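Putative metal-dependent isothiocyanate hydrolase SaxA (Pectobacterium carotovorum, PDB 6BRM) probably hydrolyses isothiocyanates as a zinc-dependent enzyme of the metallo-beta-lactamase superfamily, holding two zinc ions in its active site. Local coordinates at residues Asp125-His128 against Leu133-Asp136; Gly188-Val191 against Pro197-Met200. All blocks are in the same frame, centred on the assembly; numbering follows the deposited sequence.

Contact 1 of 2, residues Asp125-His128 against Leu133-Asp136. With ZN (zinc ion), chain L.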
ATOM      1  N   ASP B 125       5.264  -3.050  -3.888  1.00 46.36           N
ATOM      2  CA  ASP B 125       4.367  -1.901  -4.045  1.00 45.82           C
ATOM      3  C   ASP B 125       4.795  -0.798  -3.087  1.00 44.89           C
ATOM      4  O   ASP B 125       4.912  -1.035  -1.893  1.00 44.57           O
ATOM      5  CB  ASP B 125       2.905  -2.289  -3.782  1.00 45.74           C
ATOM      6  CG  ASP B 125       1.913  -1.213  -4.247  1.00 44.57           C
ATOM      7  OD1 ASP B 125       1.947  -0.831  -5.435  1.00 43.21           O
ATOM      8  OD2 ASP B 125       1.094  -0.752  -3.425  1.00 43.52           O
ATOM      9  N   GLY B 126       5.043   0.394  -3.627  1.00 45.96           N
ATOM     10  CA  GLY B 126       5.373   1.580  -2.833  1.00 45.41           C
ATOM     11  C   GLY B 126       4.278   2.618  -2.974  1.00 45.36           C
ATOM     12  O   GLY B 126       3.251   2.361  -3.603  1.00 43.29           O
ATOM     13  N   GLN B 127       4.488   3.783  -2.365  1.00 45.42           N
ATOM     14  CA  GLN B 127       3.626   4.938  -2.577  1.00 46.51           C
ATOM     15  C   GLN B 127       4.484   6.174  -2.842  1.00 47.79           C
ATOM     16  O   GLN B 127       5.192   6.645  -1.952  1.00 50.00           O
ATOM     17  CB  GLN B 127       2.709   5.150  -1.373  1.00 47.16           C
ATOM     18  CG  GLN B 127       1.501   6.022  -1.677  1.00 47.46           C
ATOM     19  CD  GLN B 127       0.424   5.923  -0.616  1.00 48.29           C
ATOM     20  OE1 GLN B 127      -0.554   5.191  -0.776  1.00 48.57           O
ATOM     21  NE2 GLN B 127       0.602   6.655   0.477  1.00 48.66           N
ATOM     22  N   HIS B 128       4.399   6.700  -4.065  1.00 48.66           N
ATOM     23  CA  HIS B 128       5.225   7.821  -4.527  1.00 47.83           C
ATOM     24  C   HIS B 128       4.563   9.148  -4.135  1.00 48.15           C
ATOM     25  O   HIS B 128       4.220   9.967  -4.990  1.00 51.12           O
ATOM     26  CB  HIS B 128       5.413   7.714  -6.053  1.00 47.35           C
ATOM     27  CG  HIS B 128       6.602   8.452  -6.588  1.00 47.82           C
ATOM     28  ND1 HIS B 128       7.226   9.475  -5.904  1.00 46.80           N
ATOM     29  CD2 HIS B 128       7.263   8.329  -7.764  1.00 46.82           C
ATOM     30  CE1 HIS B 128       8.228   9.939  -6.631  1.00 46.88           C
ATOM     31  NE2 HIS B 128       8.267   9.267  -7.767  1.00 45.96           N
ATOM     32  N   LEU B 133      -1.925  13.396  -1.147  1.00 49.21           N
ATOM     33  CA  LEU B 133      -1.602  13.512  -2.573  1.00 48.30           C
ATOM     34  C   LEU B 133      -2.401  12.557  -3.461  1.00 47.08           C
ATOM     35  O   LEU B 133      -2.862  12.954  -4.528  1.00 47.85           O
ATOM     36  CB  LEU B 133      -0.100  13.295  -2.802  1.00 48.61           C
ATOM     37  CG  LEU B 133       0.416  13.534  -4.231  1.00 48.95           C
ATOM     38  CD1 LEU B 133       1.727  14.315  -4.225  1.00 49.78           C
ATOM     39  CD2 LEU B 133       0.576  12.235  -5.012  1.00 49.25           C
ATOM     40  N   TYR B 134      -2.567  11.310  -3.023  1.00 46.36           N
ATOM     41  CA  TYR B 134      -3.308  10.301  -3.806  1.00 45.55           C
ATOM     42  C   TYR B 134      -4.844  10.410  -3.726  1.00 46.45           C
ATOM     43  O   TYR B 134      -5.544   9.703  -4.455  1.00 46.20           O
ATOM     44  CB  TYR B 134      -2.823   8.884  -3.466  1.00 43.40           C
ATOM     45  CG  TYR B 134      -1.491   8.560  -4.103  1.00 41.88           C
ATOM     46  CD1 TYR B 134      -1.420   8.111  -5.416  1.00 40.38           C
ATOM     47  CD2 TYR B 134      -0.298   8.726  -3.400  1.00 42.51           C
ATOM     48  CE1 TYR B 134      -0.201   7.827  -6.012  1.00 40.70           C
ATOM     49  CE2 TYR B 134       0.930   8.443  -3.985  1.00 41.40           C
ATOM     50  CZ  TYR B 134       0.973   7.989  -5.287  1.00 40.85           C
ATOM     51  OH  TYR B 134       2.188   7.700  -5.866  1.00 40.03           O
ATOM     52  N   ALA B 135      -5.361  11.280  -2.857  1.00 49.01           N
ATOM     53  CA  ALA B 135      -6.775  11.695  -2.910  1.00 51.36           C
ATOM     54  C   ALA B 135      -7.056  12.586  -4.128  1.00 53.91           C
ATOM     55  O   ALA B 135      -8.181  12.606  -4.641  1.00 54.85           O
ATOM     56  CB  ALA B 135      -7.180  12.412  -1.630  1.00 50.61           C
ATOM     57  N   ASP B 136      -6.036  13.328  -4.568  1.00 55.70           N
ATOM     58  CA  ASP B 136      -6.092  14.098  -5.811  1.00 55.36           C
ATOM     59  C   ASP B 136      -5.918  13.130  -6.976  1.00 54.86           C
ATOM     60  O   ASP B 136      -4.868  12.501  -7.109  1.00 56.41           O
ATOM     61  CB  ASP B 136      -4.992  15.173  -5.822  1.00 55.85           C
ATOM     62  CG  ASP B 136      -5.132  16.161  -6.976  1.00 56.98           C
ATOM     63  OD1 ASP B 136      -5.047  15.744  -8.154  1.00 55.20           O
ATOM     64  OD2 ASP B 136      -5.298  17.367  -6.703  1.00 59.93           O
TER
HETATM   65 ZN    ZN L 301       9.588   9.018  -9.503  1.00 48.41          ZN
HETATM   66  O   HOH W   1      11.039  10.514 -10.167  1.00 47.57           O
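Tyr134 reaches across to the side chain of Gln127 and the backbone of His128, and its phenol ring carries nearly all of the contact. The side chains of Gln127 and Tyr134 run past each other in opposite directions, amide and ring planes 35° apart. Gln127 touches with its CG, 3.4 Å from CE2 of Tyr134 and approaching the ring obliquely. With that CG anti to the backbone N (chi1 -161°) and the chain extended beyond it, the amide is carried back along the tyrosine towards its root; there its OE1 accepts a bond from the backbone N of Lys169 of the second subunit, and its NE2 binds Asn131. At the far end of the ring the hydroxyl settles against the His128 backbone: Tyr134 OH lies 3.0 Å from His128 N in a weak, bent hydrogen bond (121°) and 3.2 Å from His128 CB. The stronger partner of this buried hydroxyl is the carbonyl of Gly144. Leu133 CD2 sits over one face of the ring near its rim, 3.9 Å above the plane.

Both segments belong to the loop between strand 120-124 and helix 137-143, which delivers a zinc-binding histidine of the metallo-beta-lactamase fold. The His128 imidazole leads away from the tyrosine, and its NE2 binds zinc at 2.2 Å, beside His67, His69 and Asp164. A water in the plane of the ring is a further ligand, 2.2 Å from the metal. At its other nitrogen, ND1, the imidazole is hydrogen-bonded to the Ile198 carbonyl, and this bond together with the metal bond fixes the ring's rotation about CB-CG.

Contact 2 of 2, residues Gly188-Val191 against Pro197-Met200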
ATOM      1  N   GLY B 188      16.336  11.440  -1.698  1.00 57.31           N
ATOM      2  CA  GLY B 188      16.422  12.771  -2.286  1.00 58.13           C
ATOM      3  C   GLY B 188      15.734  13.849  -1.477  1.00 58.51           C
ATOM      4  O   GLY B 188      16.162  15.005  -1.492  1.00 58.15           O
ATOM      5  N   TYR B 189      14.668  13.465  -0.776  1.00 59.38           N
ATOM      6  CA  TYR B 189      13.788  14.400  -0.067  1.00 59.23           C
ATOM      7  C   TYR B 189      13.242  15.490  -1.003  1.00 59.09           C
ATOM      8  O   TYR B 189      13.242  16.680  -0.674  1.00 61.96           O
ATOM      9  CB  TYR B 189      14.485  14.991   1.171  1.00 58.51           C
ATOM     10  CG  TYR B 189      13.526  15.490   2.236  1.00 59.50           C
ATOM     11  CD1 TYR B 189      12.682  14.604   2.914  1.00 59.41           C
ATOM     12  CD2 TYR B 189      13.460  16.845   2.576  1.00 59.72           C
ATOM     13  CE1 TYR B 189      11.802  15.051   3.892  1.00 59.87           C
ATOM     14  CE2 TYR B 189      12.584  17.301   3.556  1.00 59.14           C
ATOM     15  CZ  TYR B 189      11.757  16.402   4.211  1.00 59.34           C
ATOM     16  OH  TYR B 189      10.885  16.847   5.179  1.00 58.38           O
ATOM     17  N   ALA B 190      12.797  15.062  -2.182  1.00 58.27           N
ATOM     18  CA  ALA B 190      11.983  15.901  -3.050  1.00 58.84           C
ATOM     19  C   ALA B 190      10.645  16.106  -2.357  1.00 58.93           C
ATOM     20  O   ALA B 190      10.078  15.160  -1.808  1.00 57.33           O
ATOM     21  CB  ALA B 190      11.790  15.249  -4.411  1.00 58.34           C
ATOM     22  N   VAL B 191      10.157  17.343  -2.371  1.00 61.51           N
ATOM     23  CA  VAL B 191       8.963  17.716  -1.622  1.00 62.63           C
ATOM     24  C   VAL B 191       7.957  18.403  -2.545  1.00 62.94           C
ATOM     25  O   VAL B 191       8.334  19.234  -3.374  1.00 64.68           O
ATOM     26  CB  VAL B 191       9.338  18.590  -0.393  1.00 64.69           C
ATOM     27  CG1 VAL B 191       9.723  20.013  -0.796  1.00 65.73           C
ATOM     28  CG2 VAL B 191       8.217  18.601   0.636  1.00 65.86           C
ATOM     29  N   PRO B 197       6.428  15.552   1.384  1.00 51.93           N
ATOM     30  CA  PRO B 197       7.426  14.724   0.683  1.00 51.07           C
ATOM     31  C   PRO B 197       6.851  13.670  -0.273  1.00 51.67           C
ATOM     32  O   PRO B 197       5.804  13.080   0.015  1.00 54.73           O
ATOM     33  CB  PRO B 197       8.186  14.045   1.827  1.00 51.13           C
ATOM     34  CG  PRO B 197       8.062  14.989   2.968  1.00 51.52           C
ATOM     35  CD  PRO B 197       6.701  15.611   2.835  1.00 51.92           C
ATOM     36  N   ILE B 198       7.537  13.470  -1.402  1.00 48.65           N
ATOM     37  CA  ILE B 198       7.146  12.495  -2.436  1.00 46.54           C
ATOM     38  C   ILE B 198       8.055  11.256  -2.514  1.00 45.27           C
ATOM     39  O   ILE B 198       7.701  10.274  -3.182  1.00 43.00           O
ATOM     40  CB  ILE B 198       7.039  13.141  -3.844  1.00 46.74           C
ATOM     41  CG1 ILE B 198       8.340  13.852  -4.248  1.00 46.24           C
ATOM     42  CG2 ILE B 198       5.870  14.116  -3.888  1.00 46.89           C
ATOM     43  CD1 ILE B 198       8.486  14.055  -5.740  1.00 46.44           C
ATOM     44  N   ILE B 199       9.221  11.322  -1.866  1.00 43.81           N
ATOM     45  CA  ILE B 199      10.131  10.186  -1.713  1.00 44.37           C
ATOM     46  C   ILE B 199      10.738  10.225  -0.296  1.00 46.06           C
ATOM     47  O   ILE B 199      10.347  11.066   0.520  1.00 45.47           O
ATOM     48  CB  ILE B 199      11.222  10.175  -2.822  1.00 44.58           C
ATOM     49  CG1 ILE B 199      12.027  11.481  -2.837  1.00 44.28           C
ATOM     50  CG2 ILE B 199      10.597   9.936  -4.193  1.00 43.57           C
ATOM     51  CD1 ILE B 199      13.211  11.446  -3.783  1.00 44.26           C
ATOM     52  N   MET B 200      11.682   9.328   0.001  1.00 48.53           N
ATOM     53  CA  MET B 200      12.258   9.227   1.353  1.00 49.75           C
ATOM     54  C   MET B 200      13.262  10.340   1.636  1.00 50.33           C
ATOM     55  O   MET B 200      13.709  11.043   0.725  1.00 48.76           O
ATOM     56  CB  MET B 200      12.932   7.866   1.571  1.00 50.12           C
ATOM     57  CG  MET B 200      12.059   6.680   1.207  1.00 50.88           C
ATOM     58  SD  MET B 200      12.499   5.120   1.984  1.00 52.53           S
ATOM     59  CE  MET B 200      11.051   4.801   2.990  1.00 52.78           C
TER
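Ala190 packs against two consecutive isoleucines of the facing segment and meets both with its methyl. CB of Ala190 is 3.7 Å from CG1 of Ile198 and 4.1 Å from CG1 of Ile199. In each isoleucine CG1 lies between the backbone N and the carbonyl carbon (chi1 55° and 57°), which turns this branch to the alanine; Ile199 continues to Gly188, where its CD1 comes within 3.8 Å of the backbone N. At the more exposed end, Tyr189 and Pro197 lie side by side and point the same way, CE1 of the tyrosine 3.9 Å from CG of the proline. Val191 adds its CG2, 3.6 Å from the N of Pro197.

Two backbone hydrogen bonds set this spacing. Ile198 N donates to Ala190 O over 3.1 Å, almost straight at 178°, while Tyr189 N donates to Met200 O over 3.0 Å. Beyond them, Val191 and Pro197 form an antiparallel non-hydrogen-bonded pair, part of the small two-stranded hairpin 191-192/196-197, which lies between strand 182-186 and helix 203-211 of the metallo-beta-lactamase fold. Further out, Gly188 is tied to Leu230 by backbone bonding, and Tyr189 also packs on Leu230. Towards the metal centre, Ile199 touches the zinc ligands His128 and His221, which puts its side chain in the second shell of the metal site.

Overall arrangement
The touching residues of contact 1 are all buried, and it lies at the dimer interface as well as at the metal, whereas contact 2 grades from buried Gly188, Ala190 and Ile199 to exposed Tyr189 and Val191, and no other chain of the assembly touches it. Their chemistry differs accordingly: contact 1 turns on one phenol, an amide and a metal-bound imidazole, while contact 2 relies on backbone bonds and apolar packing. They follow one another in sequence, yet they touch in space, where Ile198 and Ile199 of contact 2 meet His128, with CE1 of His128 3.4 Å from CG2 of Ile199, and Leu133 packs on Ile198.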